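Local coordinates for protein design 2L4HC2_11 (Synthetic construct, PDB 5J2L) that probably self-assembles as a computationally designed helical-hairpin homodimer whose pairing specificity is meant to come from modular hydrogen-bond networks, at residues A[9-14]-A[75-80]; A[15-20]-A[68-73]. One frame throughout, in Å; residues are numbered along the deposited sequence.

Interaction 1: A[9-14]-A[75-80]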
loop_
_atom_site.group_PDB
_atom_site.type_symbol
_atom_site.label_atom_id
_atom_site.label_comp_id
_atom_site.label_asym_id
_atom_site.label_seq_id
_atom_site.Cartn_x
_atom_site.Cartn_y
_atom_site.Cartn_z
ATOM N N TYR A 9 -0.732 17.208 -21.640
ATOM C CA TYR A 9 0.141 17.661 -20.576
ATOM C C TYR A 9 -0.175 16.935 -19.271
ATOM O O TYR A 9 0.735 16.434 -18.615
ATOM C CB TYR A 9 0.013 19.170 -20.363
ATOM C CG TYR A 9 0.735 19.642 -19.128
ATOM C CD1 TYR A 9 2.090 19.946 -19.156
ATOM C CD2 TYR A 9 0.029 19.748 -17.936
ATOM C CE1 TYR A 9 2.730 20.367 -18.001
ATOM C CE2 TYR A 9 0.664 20.163 -16.782
ATOM C CZ TYR A 9 2.010 20.475 -16.815
ATOM O OH TYR A 9 2.642 20.898 -15.673
ATOM N N LYS A 10 -1.453 16.908 -18.901
ATOM C CA LYS A 10 -1.884 16.304 -17.647
ATOM C C LYS A 10 -1.668 14.791 -17.669
ATOM O O LYS A 10 -1.368 14.194 -16.641
ATOM C CB LYS A 10 -3.349 16.666 -17.363
ATOM C CG LYS A 10 -3.589 18.162 -17.136
ATOM C CD LYS A 10 -2.867 18.679 -15.891
ATOM C CE LYS A 10 -3.610 18.331 -14.598
ATOM N NZ LYS A 10 -2.831 18.737 -13.377
ATOM N N LEU A 11 -1.793 14.182 -18.843
ATOM C CA LEU A 11 -1.550 12.765 -18.994
ATOM C C LEU A 11 -0.069 12.481 -18.768
ATOM O O LEU A 11 0.277 11.517 -18.087
ATOM C CB LEU A 11 -2.010 12.293 -20.372
ATOM C CG LEU A 11 -3.532 12.303 -20.603
ATOM C CD1 LEU A 11 -3.819 12.046 -22.078
ATOM C CD2 LEU A 11 -4.179 11.224 -19.742
ATOM N N ARG A 12 0.811 13.346 -19.294
ATOM C CA ARG A 12 2.243 13.160 -19.051
ATOM C C ARG A 12 2.540 13.319 -17.570
ATOM O O ARG A 12 3.318 12.544 -17.013
ATOM C CB ARG A 12 3.092 14.105 -19.885
ATOM C CG ARG A 12 3.133 13.741 -21.362
ATOM C CD ARG A 12 4.195 14.476 -22.113
ATOM N NE ARG A 12 3.946 15.902 -22.138
ATOM C CZ ARG A 12 3.135 16.502 -23.023
ATOM N NH1 ARG A 12 2.505 15.778 -23.923
ATOM N NH2 ARG A 12 2.969 17.809 -22.979
ATOM N N GLU A 13 1.892 14.293 -16.932
ATOM C CA GLU A 13 2.023 14.504 -15.497
ATOM C C GLU A 13 1.662 13.229 -14.717
ATOM O O GLU A 13 2.412 12.798 -13.843
ATOM C CB GLU A 13 1.136 15.649 -15.027
ATOM C CG GLU A 13 1.219 15.919 -13.535
ATOM C CD GLU A 13 0.279 17.010 -13.086
ATOM O OE1 GLU A 13 -0.548 17.400 -13.871
ATOM O OE2 GLU A 13 0.389 17.458 -11.968
ATOM N N ALA A 14 0.506 12.655 -15.027
ATOM C CA ALA A 14 0.042 11.448 -14.339
ATOM C C ALA A 14 1.005 10.292 -14.561
ATOM O O ALA A 14 1.295 9.552 -13.622
ATOM C CB ALA A 14 -1.352 11.083 -14.797
ATOM N N GLU A 75 -10.332 11.009 -14.327
ATOM C CA GLU A 75 -11.788 11.110 -14.414
ATOM C C GLU A 75 -12.167 12.311 -15.242
ATOM O O GLU A 75 -13.003 12.222 -16.138
ATOM C CB GLU A 75 -12.441 11.237 -13.033
ATOM C CG GLU A 75 -13.953 11.455 -13.100
ATOM C CD GLU A 75 -14.613 11.689 -11.749
ATOM O OE1 GLU A 75 -14.017 11.375 -10.737
ATOM O OE2 GLU A 75 -15.709 12.222 -11.739
ATOM N N LYS A 76 -11.557 13.443 -14.923
ATOM C CA LYS A 76 -11.847 14.697 -15.591
ATOM C C LYS A 76 -11.541 14.588 -17.086
ATOM O O LYS A 76 -12.316 15.049 -17.926
ATOM C CB LYS A 76 -11.044 15.804 -14.929
ATOM C CG LYS A 76 -11.488 16.094 -13.509
ATOM C CD LYS A 76 -10.597 17.128 -12.848
ATOM C CE LYS A 76 -10.906 17.234 -11.361
ATOM N NZ LYS A 76 -9.971 18.149 -10.655
ATOM N N ILE A 77 -10.415 13.955 -17.406
ATOM C CA ILE A 77 -10.009 13.809 -18.800
ATOM C C ILE A 77 -10.940 12.852 -19.554
ATOM O O ILE A 77 -11.491 13.205 -20.598
ATOM C CB ILE A 77 -8.562 13.304 -18.896
ATOM C CG1 ILE A 77 -7.600 14.359 -18.350
ATOM C CG2 ILE A 77 -8.231 12.991 -20.349
ATOM C CD1 ILE A 77 -6.187 13.844 -18.138
ATOM N N ILE A 78 -11.103 11.647 -19.016
ATOM C CA ILE A 78 -11.952 10.620 -19.602
ATOM C C ILE A 78 -13.393 11.096 -19.699
ATOM O O ILE A 78 -14.054 10.858 -20.707
ATOM C CB ILE A 78 -11.800 9.287 -18.827
ATOM C CG1 ILE A 78 -10.397 8.720 -19.122
ATOM C CG2 ILE A 78 -12.893 8.286 -19.180
ATOM C CD1 ILE A 78 -9.998 7.554 -18.248
ATOM N N ARG A 79 -13.874 11.786 -18.674
ATOM C CA ARG A 79 -15.196 12.398 -18.735
ATOM C C ARG A 79 -15.295 13.179 -20.033
ATOM O O ARG A 79 -16.254 13.018 -20.799
ATOM C CB ARG A 79 -15.430 13.316 -17.547
ATOM C CG ARG A 79 -16.768 14.032 -17.521
ATOM C CD ARG A 79 -16.850 14.988 -16.376
ATOM N NE ARG A 79 -16.848 14.317 -15.076
ATOM C CZ ARG A 79 -17.945 13.846 -14.441
ATOM N NH1 ARG A 79 -19.139 13.987 -14.984
ATOM N NH2 ARG A 79 -17.819 13.239 -13.266
ATOM N N LYS A 80 -14.293 14.022 -20.279
ATOM C CA LYS A 80 -14.207 14.828 -21.489
ATOM C C LYS A 80 -14.013 13.954 -22.727
ATOM O O LYS A 80 -14.404 14.340 -23.829
ATOM C CB LYS A 80 -13.070 15.840 -21.369
ATOM C CG LYS A 80 -13.325 16.924 -20.341
ATOM C CD LYS A 80 -12.155 17.889 -20.248
ATOM C CE LYS A 80 -12.426 18.986 -19.218
ATOM N NZ LYS A 80 -11.294 19.952 -19.125
#
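Ile77 reaches across from its helix and sets the methyl CD1 against Leu11 and Lys10, and the contact between the two segments is wholly apolar. Ile77 CD1 lies 3.7 Å from Leu11 CD2 and is almost as close to Leu11 CG, so it rests against the CG-CD2 branch of the leucine. CG1 of Ile77 stands anti to the carbonyl carbon (chi1 -66°), and an extended chi2 of 168° carries CD1 out toward helix 7-41. Leu11 leaves its backbone less directly and swings CD2 in from one flank. Lys10 contributes the base of its chain, CB lying 4.1 Å from Ile77 CD1.

The polar groups pair along their own helices instead. The Lys10 chain folds twice, at chi2 and chi3, which brings NZ to 2.7 Å from Glu13 OE1 on the syn side of the carboxylate. On the other segment, Arg79 NH2 donates to Glu75 OE2 at 2.8 Å, nearly in the guanidinium plane and onto the anti lone pair. Both are salt bridges.

The contact joins the first turns of helix 7-41 to the end of helix 46-80, at the open end of an antiparallel hairpin. Ile77 also touches Glu7, and Leu11 touches Leu74. Leu11 further packs on Arg81 of the second subunit, whose Leu11 meets Ile78, in keeping with a four-helix bundle.

Interaction 2: A[15-20]-A[68-73]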
loop_
_atom_site.group_PDB
_atom_site.type_symbol
_atom_site.label_atom_id
_atom_site.label_comp_id
_atom_site.label_asym_id
_atom_site.label_seq_id
_atom_site.Cartn_x
_atom_site.Cartn_y
_atom_site.Cartn_z
ATOM N N GLN A 15 1.497 10.136 -15.788
ATOM C CA GLN A 15 2.437 9.069 -16.066
ATOM C C GLN A 15 3.720 9.255 -15.290
ATOM O O GLN A 15 4.280 8.279 -14.795
ATOM C CB GLN A 15 2.742 8.930 -17.556
ATOM C CG GLN A 15 3.742 7.800 -17.843
ATOM C CD GLN A 15 3.250 6.409 -17.418
ATOM O OE1 GLN A 15 2.155 5.979 -17.800
ATOM N NE2 GLN A 15 4.064 5.704 -16.624
ATOM N N ARG A 16 4.192 10.496 -15.178
ATOM C CA ARG A 16 5.391 10.734 -14.401
ATOM C C ARG A 16 5.136 10.331 -12.958
ATOM O O ARG A 16 5.963 9.662 -12.330
ATOM C CB ARG A 16 5.838 12.177 -14.505
ATOM C CG ARG A 16 6.351 12.553 -15.880
ATOM C CD ARG A 16 6.931 13.916 -15.914
ATOM N NE ARG A 16 7.204 14.335 -17.280
ATOM C CZ ARG A 16 6.416 15.168 -17.991
ATOM N NH1 ARG A 16 5.333 15.665 -17.436
ATOM N NH2 ARG A 16 6.728 15.495 -19.233
ATOM N N GLU A 17 3.959 10.690 -12.448
ATOM C CA GLU A 17 3.626 10.330 -11.076
ATOM C C GLU A 17 3.510 8.809 -10.889
ATOM O O GLU A 17 3.885 8.291 -9.833
ATOM C CB GLU A 17 2.360 11.015 -10.611
ATOM C CG GLU A 17 2.026 10.680 -9.163
ATOM C CD GLU A 17 3.051 11.195 -8.187
ATOM O OE1 GLU A 17 3.564 12.267 -8.410
ATOM O OE2 GLU A 17 3.336 10.515 -7.224
ATOM N N LEU A 18 2.976 8.110 -11.894
ATOM C CA LEU A 18 2.847 6.657 -11.833
ATOM C C LEU A 18 4.223 5.983 -11.849
ATOM O O LEU A 18 4.422 4.980 -11.162
ATOM C CB LEU A 18 1.953 6.149 -12.961
ATOM C CG LEU A 18 0.477 6.505 -12.807
ATOM C CD1 LEU A 18 -0.279 6.112 -14.059
ATOM C CD2 LEU A 18 -0.100 5.780 -11.593
ATOM N N ASP A 19 5.173 6.556 -12.588
ATOM C CA ASP A 19 6.542 6.044 -12.610
ATOM C C ASP A 19 7.105 6.088 -11.196
ATOM O O ASP A 19 7.686 5.113 -10.710
ATOM C CB ASP A 19 7.430 6.858 -13.557
ATOM C CG ASP A 19 7.128 6.650 -15.036
ATOM O OD1 ASP A 19 6.480 5.687 -15.375
ATOM O OD2 ASP A 19 7.558 7.465 -15.819
ATOM N N LYS A 20 6.917 7.229 -10.539
ATOM C CA LYS A 20 7.359 7.387 -9.164
ATOM C C LYS A 20 6.713 6.355 -8.262
ATOM O O LYS A 20 7.386 5.748 -7.426
ATOM C CB LYS A 20 7.070 8.792 -8.629
ATOM C CG LYS A 20 7.540 8.975 -7.189
ATOM C CD LYS A 20 7.376 10.404 -6.700
ATOM C CE LYS A 20 8.008 10.580 -5.318
ATOM N NZ LYS A 20 7.218 9.931 -4.231
ATOM N N ARG A 68 -5.437 8.026 -5.674
ATOM C CA ARG A 68 -6.785 8.568 -5.665
ATOM C C ARG A 68 -6.813 9.871 -6.460
ATOM O O ARG A 68 -7.722 10.097 -7.261
ATOM C CB ARG A 68 -7.276 8.748 -4.236
ATOM C CG ARG A 68 -8.712 9.215 -4.060
ATOM C CD ARG A 68 -9.107 9.214 -2.615
ATOM N NE ARG A 68 -9.037 7.856 -2.062
ATOM C CZ ARG A 68 -9.987 6.898 -2.210
ATOM N NH1 ARG A 68 -11.108 7.149 -2.845
ATOM N NH2 ARG A 68 -9.818 5.675 -1.732
ATOM N N GLU A 69 -5.784 10.701 -6.249
ATOM C CA GLU A 69 -5.633 11.977 -6.948
ATOM C C GLU A 69 -5.498 11.787 -8.459
ATOM O O GLU A 69 -6.154 12.486 -9.236
ATOM C CB GLU A 69 -4.423 12.752 -6.397
ATOM C CG GLU A 69 -4.625 13.294 -4.986
ATOM C CD GLU A 69 -3.408 13.978 -4.383
ATOM O OE1 GLU A 69 -2.407 14.122 -5.050
ATOM O OE2 GLU A 69 -3.489 14.355 -3.235
ATOM N N ILE A 70 -4.665 10.822 -8.856
ATOM C CA ILE A 70 -4.454 10.514 -10.255
ATOM C C ILE A 70 -5.756 10.090 -10.875
ATOM O O ILE A 70 -6.116 10.567 -11.948
ATOM C CB ILE A 70 -3.372 9.420 -10.436
ATOM C CG1 ILE A 70 -2.005 9.973 -10.035
ATOM C CG2 ILE A 70 -3.367 8.905 -11.874
ATOM C CD1 ILE A 70 -0.938 8.914 -9.898
ATOM N N ILE A 71 -6.473 9.211 -10.194
ATOM C CA ILE A 71 -7.746 8.745 -10.707
ATOM C C ILE A 71 -8.712 9.899 -10.924
ATOM O O ILE A 71 -9.363 9.957 -11.965
ATOM C CB ILE A 71 -8.350 7.672 -9.797
ATOM C CG1 ILE A 71 -7.491 6.395 -9.900
ATOM C CG2 ILE A 71 -9.800 7.420 -10.178
ATOM C CD1 ILE A 71 -7.806 5.358 -8.851
ATOM N N GLU A 72 -8.788 10.816 -9.967
ATOM C CA GLU A 72 -9.694 11.951 -10.095
ATOM C C GLU A 72 -9.355 12.796 -11.319
ATOM O O GLU A 72 -10.253 13.221 -12.050
ATOM C CB GLU A 72 -9.682 12.800 -8.830
ATOM C CG GLU A 72 -10.306 12.102 -7.629
ATOM C CD GLU A 72 -10.297 12.936 -6.376
ATOM O OE1 GLU A 72 -9.982 14.100 -6.457
ATOM O OE2 GLU A 72 -10.611 12.405 -5.335
ATOM N N GLU A 73 -8.067 13.017 -11.559
ATOM C CA GLU A 73 -7.672 13.797 -12.717
ATOM C C GLU A 73 -7.935 13.025 -14.019
ATOM O O GLU A 73 -8.377 13.619 -15.009
ATOM C CB GLU A 73 -6.218 14.252 -12.570
ATOM C CG GLU A 73 -5.992 15.314 -11.480
ATOM C CD GLU A 73 -6.688 16.650 -11.756
ATOM O OE1 GLU A 73 -6.727 17.032 -12.902
ATOM O OE2 GLU A 73 -7.147 17.305 -10.832
#
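The flat carboxylate of Glu17 stands off from Ile70, while the aliphatic CG behind it does the touching, 3.5 Å from Ile70 CD1. CG is anti to the backbone N (chi1 -178°) and a bend at chi2 then turns the acid aside, where OE2 is hydrogen-bonded to Gln21. Two further flat groups meet within segment 15-20: Gln15 NE2 donates to Asp19 OD1 at 2.7 Å, with the acceptor in the plane of the amide. The amide nitrogen, however, lies above the carboxylate plane of Asp19, about 45° out of it, and the N-H...O angle is a bent 142°.

Across the segments the packing centres on Ile70, which points at helix 7-41 with CD1 foremost. Ile70 CD1 fits between Glu17 and Leu18, with Leu18 CD2 3.7 Å from it. The shared methyl thus joins a buried leucine to the hydrocarbon part of a partly exposed acid.

Helices 7-41 and 46-80 face each other here as antiparallel partners, and the second subunit approaches the same pair. Its Glu75 also accepts from Gln15 NE2, its Asp19 forms a salt bridge with Arg68, and its Ile78 packs on Leu18, so polar and apolar contacts both bridge the dimer.

Overall arrangement
From the N terminus, helix 7-41 supplies first 9-14 and then 15-20 before the chain turns back into helix 46-80, which answers with 68-73 and then 75-80. Interaction 2 closes the inner loop, with 47 residues between its segments, and interaction 1 closes the outer one, so the two nest without crossing. Their centres are about 9 Å apart on the same side of the chain's centre, and they touch where Ala14 CB packs 4.2 Å from Ile70 CG2 and where Lys10 meets Glu73. Leucines and isoleucines recur seven residues apart, Leu11 with Leu18 and Ile70 with Ile77. Together the two interactions tie the terminal third of the hairpin, and both adjoin the second subunit.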